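Long-range contacts in RagB/SusD domain protein (PDB 5J90), which binds chitin as a SusD homolog encoded in a chitin-utilization locus, and probably serves as a glycan-binding lipoprotein of the outer membrane: residues Gln53-Met64 / Trp425-Trp436; Arg266-Lys276 / Asn295-Gly303. All blocks are in the same frame, centred on the assembly; numbering follows the deposited sequence.

Contact 1: residues Gln53-Met64 / Trp425-Trp436; sequences QGLNSDIWSGYM and WIAGFPEGQEAW
Tyr63 and Trp425 anchor the contact with two hydrogen bonds. The Tyr63 hydroxyl donates to Trp425 O (OH to O 2.6 Å) in the carbonyl plane, on a lone pair, while the indole NE1 of Trp425 sends a nearly straight bond (2.8 Å, 173°) to Ser61 O, which lies in the ring plane. A water donates to both Tyr63 OH and Glu431 O, a second bond for the phenol oxygen and a bridge to the backbone of 425-436. Further along, the extended Gln53 side chain crosses Glu431 at about a right angle, and its NE2 divides itself between Glu431 OE2 (2.8 Å) and Asp58 OD1. Glu431, bent at chi2 (-60°), folds its carboxylate back to cap helix 432-442: OE1 takes Glu434 N, OE2 takes Gln433 N. Asp58 OD1 also receives Gly432 N in a longer bond (3.3 Å), and its OD2 is held by Tyr49. Ser57 OG donates to Gln433 OE1 (3.0 Å).

The contact thus fastens helix 57-60 and the turn after it into the bend between helices 413-428 and 432-442, in the largely helical SusD fold. That bend contains a cis peptide before Pro430, whose CB sits over the centre of the Phe429 ring. Tyr63 fills the bend: its ring edge points at the face of Trp425 (planes at 58°), its own face receives the edge of Phe429, and CZ rests on Ala435 CB (3.5 Å). Replacing it with an alanine would probably open a gap between Trp425 and Phe429 and leave Trp425 O without the hydroxyl. Met64 CE lies beside Pro430 CB. At the other end, Trp60 CE3 sits over the Trp436 face, 3.7 Å from CE2, the two side chains running alongside each other; their indole nitrogens bond separately to Asn76 O and Val465 O.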
loop_
_atom_site.group_PDB
_atom_site.type_symbol
_atom_site.label_atom_id
_atom_site.label_comp_id
_atom_site.label_asym_id
_atom_site.label_seq_id
_atom_site.Cartn_x
_atom_site.Cartn_y
_atom_site.Cartn_z
ATOM N N GLN A 53 1.290 14.538 -21.349
ATOM C CA GLN A 53 0.905 13.135 -21.402
ATOM C C GLN A 53 1.730 12.307 -22.389
ATOM O O GLN A 53 1.961 11.118 -22.172
ATOM C CB GLN A 53 -0.595 13.007 -21.699
ATOM C CG GLN A 53 -1.074 11.566 -21.644
ATOM C CD GLN A 53 -2.595 11.397 -21.695
ATOM O OE1 GLN A 53 -3.373 12.205 -21.170
ATOM N NE2 GLN A 53 -3.018 10.324 -22.332
ATOM N N GLY A 54 2.187 12.930 -23.476
ATOM C CA GLY A 54 2.834 12.192 -24.549
ATOM C C GLY A 54 4.100 11.447 -24.172
ATOM O O GLY A 54 4.413 10.398 -24.747
ATOM N N LEU A 55 4.831 11.992 -23.204
ATOM C CA LEU A 55 6.109 11.418 -22.788
ATOM C C LEU A 55 6.034 10.802 -21.385
ATOM O O LEU A 55 7.060 10.522 -20.752
ATOM C CB LEU A 55 7.221 12.474 -22.869
ATOM C CG LEU A 55 7.594 12.866 -24.304
ATOM C CD1 LEU A 55 8.493 14.091 -24.331
ATOM C CD2 LEU A 55 8.281 11.697 -24.982
ATOM N N ASN A 56 4.811 10.558 -20.920
ATOM C CA ASN A 56 4.626 9.794 -19.686
ATOM C C ASN A 56 3.646 8.640 -19.911
ATOM O O ASN A 56 4.030 7.623 -20.476
ATOM C CB ASN A 56 4.348 10.681 -18.440
ATOM C CG ASN A 56 3.191 11.659 -18.626
ATOM O OD1 ASN A 56 2.029 11.291 -18.492
ATOM N ND2 ASN A 56 3.514 12.930 -18.867
ATOM N N SER A 57 2.388 8.801 -19.527
ATOM C CA SER A 57 1.463 7.680 -19.596
ATOM C C SER A 57 1.177 7.136 -21.007
ATOM O O SER A 57 0.874 5.948 -21.155
ATOM C CB SER A 57 0.171 8.000 -18.859
ATOM O OG SER A 57 -0.469 9.141 -19.391
ATOM N N ASP A 58 1.291 7.967 -22.050
ATOM C CA ASP A 58 1.099 7.438 -23.411
ATOM C C ASP A 58 2.120 6.353 -23.733
ATOM O O ASP A 58 1.868 5.481 -24.565
ATOM C CB ASP A 58 1.205 8.540 -24.469
ATOM C CG ASP A 58 -0.067 9.363 -24.604
ATOM O OD1 ASP A 58 -1.113 8.988 -24.019
ATOM O OD2 ASP A 58 -0.014 10.404 -25.302
ATOM N N ILE A 59 3.269 6.413 -23.066
ATOM C CA ILE A 59 4.341 5.447 -23.273
ATOM C C ILE A 59 4.326 4.347 -22.200
ATOM O O ILE A 59 4.406 3.166 -22.523
ATOM C CB ILE A 59 5.705 6.162 -23.343
ATOM C CG1 ILE A 59 5.724 7.103 -24.560
ATOM C CG2 ILE A 59 6.836 5.146 -23.396
ATOM C CD1 ILE A 59 7.021 7.870 -24.734
ATOM N N TRP A 60 4.206 4.720 -20.930
ATOM C CA TRP A 60 4.201 3.727 -19.856
ATOM C C TRP A 60 3.041 2.738 -19.994
ATOM O O TRP A 60 3.162 1.575 -19.606
ATOM C CB TRP A 60 4.155 4.416 -18.497
ATOM C CG TRP A 60 5.347 5.308 -18.206
ATOM C CD1 TRP A 60 6.628 5.166 -18.675
ATOM C CD2 TRP A 60 5.351 6.475 -17.378
ATOM N NE1 TRP A 60 7.424 6.176 -18.187
ATOM C CE2 TRP A 60 6.662 6.996 -17.394
ATOM C CE3 TRP A 60 4.371 7.132 -16.624
ATOM C CZ2 TRP A 60 7.019 8.138 -16.672
ATOM C CZ3 TRP A 60 4.727 8.268 -15.912
ATOM C CH2 TRP A 60 6.038 8.758 -15.943
ATOM N N SER A 61 1.920 3.203 -20.549
ATOM C CA SER A 61 0.733 2.372 -20.767
ATOM C C SER A 61 0.966 1.244 -21.763
ATOM O O SER A 61 0.148 0.337 -21.865
ATOM C CB SER A 61 -0.403 3.231 -21.320
ATOM O OG SER A 61 -0.038 3.760 -22.598
ATOM N N GLY A 62 2.038 1.340 -22.544
ATOM C CA GLY A 62 2.240 0.424 -23.652
ATOM C C GLY A 62 1.568 0.819 -24.957
ATOM O O GLY A 62 1.618 0.057 -25.926
ATOM N N TYR A 63 0.949 1.993 -25.014
ATOM C CA TYR A 63 0.270 2.423 -26.237
ATOM C C TYR A 63 1.221 2.908 -27.334
ATOM O O TYR A 63 0.995 2.638 -28.514
ATOM C CB TYR A 63 -0.692 3.555 -25.919
ATOM C CG TYR A 63 -2.049 3.134 -25.381
ATOM C CD1 TYR A 63 -2.389 1.788 -25.197
ATOM C CD2 TYR A 63 -3.000 4.094 -25.071
ATOM C CE1 TYR A 63 -3.659 1.427 -24.717
ATOM C CE2 TYR A 63 -4.258 3.746 -24.602
ATOM C CZ TYR A 63 -4.585 2.411 -24.425
ATOM O OH TYR A 63 -5.843 2.087 -23.962
ATOM N N MET A 64 2.249 3.655 -26.945
ATOM C CA MET A 64 3.107 4.365 -27.901
ATOM C C MET A 64 4.539 4.353 -27.414
ATOM O O MET A 64 4.803 4.081 -26.237
ATOM C CB MET A 64 2.612 5.807 -28.070
ATOM C CG MET A 64 1.217 5.896 -28.678
ATOM S SD MET A 64 0.504 7.552 -28.765
ATOM C CE MET A 64 -0.751 7.441 -27.475
ATOM N N TRP A 425 -7.978 -2.243 -22.792
ATOM C CA TRP A 425 -6.757 -1.563 -23.203
ATOM C C TRP A 425 -6.774 -1.282 -24.715
ATOM O O TRP A 425 -6.488 -0.163 -25.143
ATOM C CB TRP A 425 -5.575 -2.432 -22.779
ATOM C CG TRP A 425 -4.168 -1.961 -23.075
ATOM C CD1 TRP A 425 -3.367 -1.198 -22.268
ATOM C CD2 TRP A 425 -3.356 -2.336 -24.199
ATOM N NE1 TRP A 425 -2.128 -1.042 -22.837
ATOM C CE2 TRP A 425 -2.095 -1.724 -24.030
ATOM C CE3 TRP A 425 -3.582 -3.112 -25.344
ATOM C CZ2 TRP A 425 -1.057 -1.876 -24.949
ATOM C CZ3 TRP A 425 -2.550 -3.252 -26.265
ATOM C CH2 TRP A 425 -1.305 -2.638 -26.062
ATOM N N ILE A 426 -7.139 -2.274 -25.523
ATOM C CA ILE A 426 -7.206 -2.031 -26.967
ATOM C C ILE A 426 -8.243 -0.948 -27.287
ATOM O O ILE A 426 -7.973 -0.035 -28.071
ATOM C CB ILE A 426 -7.513 -3.313 -27.785
ATOM C CG1 ILE A 426 -6.411 -4.354 -27.593
ATOM C CG2 ILE A 426 -7.658 -2.972 -29.280
ATOM C CD1 ILE A 426 -6.767 -5.747 -28.139
ATOM N N ALA A 427 -9.425 -1.048 -26.684
ATOM C CA ALA A 427 -10.515 -0.121 -26.972
ATOM C C ALA A 427 -10.202 1.331 -26.606
ATOM O O ALA A 427 -10.713 2.255 -27.245
ATOM C CB ALA A 427 -11.803 -0.584 -26.282
ATOM N N GLY A 428 -9.376 1.537 -25.575
ATOM C CA GLY A 428 -9.140 2.877 -25.059
ATOM C C GLY A 428 -8.054 3.666 -25.769
ATOM O O GLY A 428 -7.861 4.834 -25.454
ATOM N N PHE A 429 -7.357 3.044 -26.721
ATOM C CA PHE A 429 -6.320 3.734 -27.478
ATOM C C PHE A 429 -6.932 4.969 -28.140
ATOM O O PHE A 429 -8.054 4.894 -28.649
ATOM C CB PHE A 429 -5.741 2.786 -28.535
ATOM C CG PHE A 429 -4.641 3.398 -29.356
ATOM C CD1 PHE A 429 -4.922 3.975 -30.592
ATOM C CD2 PHE A 429 -3.333 3.403 -28.897
ATOM C CE1 PHE A 429 -3.916 4.550 -31.350
ATOM C CE2 PHE A 429 -2.322 3.980 -29.654
ATOM C CZ PHE A 429 -2.620 4.553 -30.884
ATOM N N PRO A 430 -6.207 6.108 -28.152
ATOM C CA PRO A 430 -4.833 6.380 -27.710
ATOM C C PRO A 430 -4.731 7.048 -26.326
ATOM O O PRO A 430 -3.730 7.714 -26.038
ATOM C CB PRO A 430 -4.354 7.371 -28.773
ATOM C CG PRO A 430 -5.568 8.214 -29.006
ATOM C CD PRO A 430 -6.768 7.274 -28.862
ATOM N N GLU A 431 -5.746 6.882 -25.483
ATOM C CA GLU A 431 -5.780 7.586 -24.191
ATOM C C GLU A 431 -4.958 6.863 -23.102
ATOM O O GLU A 431 -5.470 6.073 -22.304
ATOM C CB GLU A 431 -7.232 7.817 -23.756
ATOM C CG GLU A 431 -7.438 9.035 -22.859
ATOM C CD GLU A 431 -6.650 8.943 -21.563
ATOM O OE1 GLU A 431 -7.144 8.312 -20.599
ATOM O OE2 GLU A 431 -5.527 9.485 -21.508
ATOM N N GLY A 432 -3.670 7.162 -23.076
ATOM C CA GLY A 432 -2.737 6.409 -22.262
ATOM C C GLY A 432 -2.892 6.523 -20.758
ATOM O O GLY A 432 -2.489 5.609 -20.047
ATOM N N GLN A 433 -3.467 7.615 -20.266
ATOM C CA GLN A 433 -3.559 7.814 -18.821
ATOM C C GLN A 433 -4.435 6.757 -18.144
ATOM O O GLN A 433 -4.017 6.146 -17.162
ATOM C CB GLN A 433 -4.040 9.234 -18.511
ATOM C CG GLN A 433 -4.239 9.533 -17.022
ATOM C CD GLN A 433 -2.947 9.539 -16.214
ATOM O OE1 GLN A 433 -1.844 9.726 -16.747
ATOM N NE2 GLN A 433 -3.085 9.339 -14.910
ATOM N N GLU A 434 -5.627 6.513 -18.676
ATOM C CA GLU A 434 -6.486 5.501 -18.085
ATOM C C GLU A 434 -5.849 4.117 -18.198
ATOM O O GLU A 434 -5.925 3.320 -17.274
ATOM C CB GLU A 434 -7.864 5.526 -18.738
ATOM C CG GLU A 434 -8.869 4.570 -18.090
ATOM C CD GLU A 434 -9.045 4.788 -16.595
ATOM O OE1 GLU A 434 -8.776 5.899 -16.088
ATOM O OE2 GLU A 434 -9.475 3.838 -15.909
ATOM N N ALA A 435 -5.211 3.830 -19.331
ATOM C CA ALA A 435 -4.555 2.538 -19.514
ATOM C C ALA A 435 -3.429 2.324 -18.509
ATOM O O ALA A 435 -3.258 1.216 -17.991
ATOM C CB ALA A 435 -4.028 2.398 -20.956
ATOM N N TRP A 436 -2.655 3.378 -18.241
ATOM C CA TRP A 436 -1.581 3.322 -17.234
ATOM C C TRP A 436 -2.151 3.074 -15.835
ATOM O O TRP A 436 -1.613 2.265 -15.069
ATOM C CB TRP A 436 -0.746 4.615 -17.272
ATOM C CG TRP A 436 0.343 4.733 -16.232
ATOM C CD1 TRP A 436 1.285 3.793 -15.905
ATOM C CD2 TRP A 436 0.614 5.875 -15.414
ATOM N NE1 TRP A 436 2.115 4.281 -14.915
ATOM C CE2 TRP A 436 1.727 5.559 -14.604
ATOM C CE3 TRP A 436 0.023 7.142 -15.292
ATOM C CZ2 TRP A 436 2.247 6.460 -13.669
ATOM C CZ3 TRP A 436 0.546 8.040 -14.372
ATOM C CH2 TRP A 436 1.649 7.693 -13.574
HETATM O O HOH W 1 -7.293 3.919 -22.201
#

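Contact 2: residues Arg266-Lys276 / Asn295-Gly303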
loop_
_atom_site.group_PDB
_atom_site.type_symbol
_atom_site.label_atom_id
_atom_site.label_comp_id
_atom_site.label_asym_id
_atom_site.label_seq_id
_atom_site.Cartn_x
_atom_site.Cartn_y
_atom_site.Cartn_z
ATOM N N ARG A 266 5.663 6.910 -32.051
ATOM C CA ARG A 266 5.355 5.835 -32.989
ATOM C C ARG A 266 4.491 4.770 -32.314
ATOM O O ARG A 266 4.317 4.774 -31.086
ATOM C CB ARG A 266 6.647 5.156 -33.469
ATOM C CG ARG A 266 7.700 6.056 -34.133
ATOM C CD ARG A 266 7.419 6.334 -35.611
ATOM N NE ARG A 266 6.452 7.407 -35.782
ATOM C CZ ARG A 266 6.115 7.950 -36.950
ATOM N NH1 ARG A 266 6.680 7.528 -38.079
ATOM N NH2 ARG A 266 5.219 8.921 -36.988
ATOM N N MET A 267 3.946 3.858 -33.112
ATOM C CA MET A 267 3.373 2.622 -32.598
ATOM C C MET A 267 4.356 1.953 -31.633
ATOM O O MET A 267 5.570 1.983 -31.854
ATOM C CB MET A 267 3.100 1.684 -33.772
ATOM C CG MET A 267 2.432 0.370 -33.404
ATOM S SD MET A 267 2.339 -0.672 -34.879
ATOM C CE MET A 267 1.146 -1.894 -34.346
ATOM N N SER A 268 3.841 1.355 -30.560
ATOM C CA SER A 268 4.693 0.658 -29.595
ATOM C C SER A 268 4.866 -0.823 -29.915
ATOM O O SER A 268 4.069 -1.418 -30.640
ATOM C CB SER A 268 4.079 0.753 -28.199
ATOM O OG SER A 268 2.900 -0.026 -28.162
ATOM N N ALA A 269 5.897 -1.425 -29.327
ATOM C CA ALA A 269 6.093 -2.865 -29.432
ATOM C C ALA A 269 4.959 -3.664 -28.793
ATOM O O ALA A 269 4.582 -4.711 -29.304
ATOM C CB ALA A 269 7.428 -3.264 -28.825
ATOM N N ASP A 270 4.404 -3.184 -27.682
ATOM C CA ASP A 270 3.275 -3.895 -27.072
ATOM C C ASP A 270 2.055 -3.906 -27.992
ATOM O O ASP A 270 1.368 -4.925 -28.116
ATOM C CB ASP A 270 2.889 -3.280 -25.720
ATOM C CG ASP A 270 3.916 -3.540 -24.637
ATOM O OD1 ASP A 270 4.219 -4.720 -24.352
ATOM O OD2 ASP A 270 4.414 -2.553 -24.065
ATOM N N MET A 271 1.773 -2.766 -28.620
ATOM C CA MET A 271 0.661 -2.697 -29.555
ATOM C C MET A 271 0.895 -3.624 -30.751
ATOM O O MET A 271 -0.035 -4.291 -31.198
ATOM C CB MET A 271 0.406 -1.256 -30.002
ATOM C CG MET A 271 -0.530 -0.493 -29.080
ATOM S SD MET A 271 -2.211 -1.039 -29.383
ATOM C CE MET A 271 -3.075 -0.250 -28.025
ATOM N N GLU A 272 2.127 -3.684 -31.246
ATOM C CA GLU A 272 2.405 -4.604 -32.348
ATOM C C GLU A 272 2.162 -6.046 -31.906
ATOM O O GLU A 272 1.453 -6.794 -32.564
ATOM C CB GLU A 272 3.835 -4.453 -32.875
ATOM C CG GLU A 272 4.068 -5.353 -34.083
ATOM C CD GLU A 272 5.510 -5.411 -34.569
ATOM O OE1 GLU A 272 6.247 -4.409 -34.470
ATOM O OE2 GLU A 272 5.899 -6.484 -35.085
ATOM N N SER A 273 2.730 -6.431 -30.768
ATOM C CA SER A 273 2.590 -7.797 -30.276
ATOM C C SER A 273 1.130 -8.204 -30.093
ATOM O O SER A 273 0.691 -9.265 -30.563
ATOM C CB SER A 273 3.348 -7.956 -28.952
ATOM O OG SER A 273 3.132 -9.249 -28.414
ATOM N N ILE A 274 0.371 -7.363 -29.407
ATOM C CA ILE A 274 -1.005 -7.696 -29.075
ATOM C C ILE A 274 -1.942 -7.598 -30.279
ATOM O O ILE A 274 -2.703 -8.524 -30.553
ATOM C CB ILE A 274 -1.493 -6.847 -27.883
ATOM C CG1 ILE A 274 -0.707 -7.252 -26.631
ATOM C CG2 ILE A 274 -2.990 -7.019 -27.672
ATOM C CD1 ILE A 274 -0.983 -6.392 -25.395
ATOM N N MET A 275 -1.891 -6.486 -31.003
ATOM C CA MET A 275 -2.829 -6.304 -32.109
ATOM C C MET A 275 -2.505 -7.183 -33.330
ATOM O O MET A 275 -3.420 -7.704 -33.972
ATOM C CB MET A 275 -3.006 -4.819 -32.461
ATOM C CG MET A 275 -3.616 -4.020 -31.293
ATOM S SD MET A 275 -4.245 -2.382 -31.721
ATOM C CE MET A 275 -5.724 -2.834 -32.628
ATOM N N LYS A 276 -1.222 -7.373 -33.631
ATOM C CA LYS A 276 -0.848 -8.317 -34.692
ATOM C C LYS A 276 -1.197 -9.747 -34.298
ATOM O O LYS A 276 -1.669 -10.527 -35.126
ATOM C CB LYS A 276 0.643 -8.243 -35.004
ATOM C CG LYS A 276 1.051 -7.164 -35.976
ATOM C CD LYS A 276 2.475 -7.445 -36.436
ATOM C CE LYS A 276 2.871 -6.637 -37.651
ATOM N NZ LYS A 276 4.343 -6.739 -37.873
ATOM N N ASN A 295 3.909 -1.339 -46.054
ATOM C CA ASN A 295 2.699 -2.138 -45.867
ATOM C C ASN A 295 2.682 -2.999 -44.605
ATOM O O ASN A 295 1.823 -3.860 -44.453
ATOM C CB ASN A 295 2.413 -2.994 -47.105
ATOM C CG ASN A 295 2.368 -2.172 -48.377
ATOM O OD1 ASN A 295 3.115 -2.430 -49.323
ATOM N ND2 ASN A 295 1.499 -1.169 -48.403
ATOM N N GLU A 296 3.632 -2.763 -43.706
ATOM C CA GLU A 296 3.681 -3.483 -42.436
ATOM C C GLU A 296 3.426 -2.551 -41.257
ATOM O O GLU A 296 3.754 -1.365 -41.304
ATOM C CB GLU A 296 5.037 -4.171 -42.247
ATOM C CG GLU A 296 5.333 -5.282 -43.245
ATOM C CD GLU A 296 6.635 -6.007 -42.935
ATOM O OE1 GLU A 296 6.875 -6.324 -41.749
ATOM O OE2 GLU A 296 7.425 -6.255 -43.873
ATOM N N TYR A 297 2.825 -3.104 -40.209
ATOM C CA TYR A 297 2.680 -2.400 -38.935
ATOM C C TYR A 297 3.836 -2.776 -38.028
ATOM O O TYR A 297 3.949 -3.927 -37.608
ATOM C CB TYR A 297 1.338 -2.748 -38.280
ATOM C CG TYR A 297 0.174 -2.301 -39.127
ATOM C CD1 TYR A 297 -0.233 -0.973 -39.133
ATOM C CD2 TYR A 297 -0.493 -3.197 -39.956
ATOM C CE1 TYR A 297 -1.286 -0.547 -39.923
ATOM C CE2 TYR A 297 -1.547 -2.779 -40.755
ATOM C CZ TYR A 297 -1.937 -1.455 -40.736
ATOM O OH TYR A 297 -2.980 -1.021 -41.523
ATOM N N LYS A 298 4.707 -1.810 -37.744
ATOM C CA LYS A 298 5.892 -2.070 -36.934
ATOM C C LYS A 298 5.994 -1.094 -35.773
ATOM O O LYS A 298 5.933 0.122 -35.966
ATOM C CB LYS A 298 7.170 -2.001 -37.780
ATOM C CG LYS A 298 7.349 -3.170 -38.748
ATOM C CD LYS A 298 7.396 -4.512 -38.020
ATOM C CE LYS A 298 8.530 -4.580 -37.011
ATOM N NZ LYS A 298 8.493 -5.855 -36.233
ATOM N N GLY A 299 6.153 -1.640 -34.571
ATOM C CA GLY A 299 6.211 -0.825 -33.373
ATOM C C GLY A 299 7.612 -0.726 -32.813
ATOM O O GLY A 299 8.499 -1.522 -33.155
ATOM N N VAL A 300 7.800 0.256 -31.938
ATOM C CA VAL A 300 9.083 0.555 -31.327
ATOM C C VAL A 300 9.060 0.141 -29.850
ATOM O O VAL A 300 8.075 0.386 -29.138
ATOM C CB VAL A 300 9.389 2.054 -31.449
ATOM C CG1 VAL A 300 10.725 2.385 -30.809
ATOM C CG2 VAL A 300 9.365 2.473 -32.920
ATOM N N ARG A 301 10.139 -0.490 -29.394
ATOM C CA ARG A 301 10.262 -0.920 -28.004
ATOM C C ARG A 301 10.550 0.287 -27.114
ATOM O O ARG A 301 11.327 1.168 -27.476
ATOM C CB ARG A 301 11.399 -1.941 -27.888
ATOM C CG ARG A 301 11.605 -2.507 -26.497
ATOM C CD ARG A 301 10.886 -3.815 -26.332
ATOM N NE ARG A 301 11.062 -4.342 -24.984
ATOM C CZ ARG A 301 11.746 -5.439 -24.673
ATOM N NH1 ARG A 301 12.338 -6.165 -25.618
ATOM N NH2 ARG A 301 11.827 -5.820 -23.405
ATOM N N THR A 302 9.921 0.334 -25.939
ATOM C CA THR A 302 10.203 1.418 -24.999
ATOM C C THR A 302 11.218 1.011 -23.923
ATOM O O THR A 302 11.301 -0.162 -23.535
ATOM C CB THR A 302 8.912 1.985 -24.344
ATOM O OG1 THR A 302 9.212 3.230 -23.700
ATOM C CG2 THR A 302 8.335 1.014 -23.321
ATOM N N GLY A 303 11.995 1.984 -23.456
ATOM C CA GLY A 303 13.025 1.738 -22.465
ATOM C C GLY A 303 14.258 1.088 -23.064
ATOM O O GLY A 303 14.773 0.100 -22.536
#
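Glu272 and Lys298 meet at an oblique angle, carboxylate to ammonium. The Glu272 chain is fully extended, with CG opposite the backbone N (chi1 -176°), which carries its carboxylate from helix 269-277 to the backbone of 295-303. There OE1 accepts Gly299 N in an almost straight bond (2.8 Å, 174°) on its anti side, somewhat out of the carboxylate plane. OE2 offers its syn lone pair to Lys298 NZ (2.9 Å), and the same ammonium makes a weak bond to OE1. Lys298 CB leads away from the helix, but successive bends at chi2 and chi3 (both -59°) curl the chain back to the acid; Val388 O is a further partner of its NZ. Lys276, one helical turn beyond Glu272, extends toward the same carboxylate. Its NZ bridges to Glu272 OE2 from above the carboxylate plane (3.2 Å) and weakly to Tyr297 O.

The extended Met267 chain runs along the backbone of 295-303 and crosses Tyr297 at about a right angle, its CE 4.0 Å from Tyr297 CB and its SD against the Lys298 carbonyl. Beyond Gly299, Arg266 CB touches Val300 CG2 (3.9 Å), while the guanidinium runs off to Ser259. Between these side chains the backbones form a single beta bridge: Val300 N donates to Met267 O, and Ala269 N to Val300 O (2.8 Å) from well above the carbonyl plane. Gly299 passes so close that a CB would clash with Ser268 O. Ser268 OG caps the helix by accepting Met271 N and also bonds to Gly62 O.

This bridge and the Glu272-Lys276-Lys298 salt-bridge network hold the irregular segment 295-303 against helix 269-277. The two lysines are probably tolerated side by side because both bond to Glu272 OE2, whose charge would offset theirs.

From the N terminus, residues 53-64 come first and meet 425-436 only late in the chain, so contact 1 closes a loop of 360 residues. Contact 2 falls within that span: 266-276 pairs with 295-303 across only 18 residues, and the two closures nest without crossing. The centres lie about 13 Å apart and the contacts touch. The N-cap Ser268 OG of contact 2 reaches Gly62 O of contact 1 (2.6 Å, a probable hydrogen bond), and Met271 packs on Trp425. Strand 64-65 pairs with 266-267 as well. Helix 269-277 and its N-cap thereby join the turn after helix 57-60, the late helix 413-428 and the loop ahead of strand 326-328.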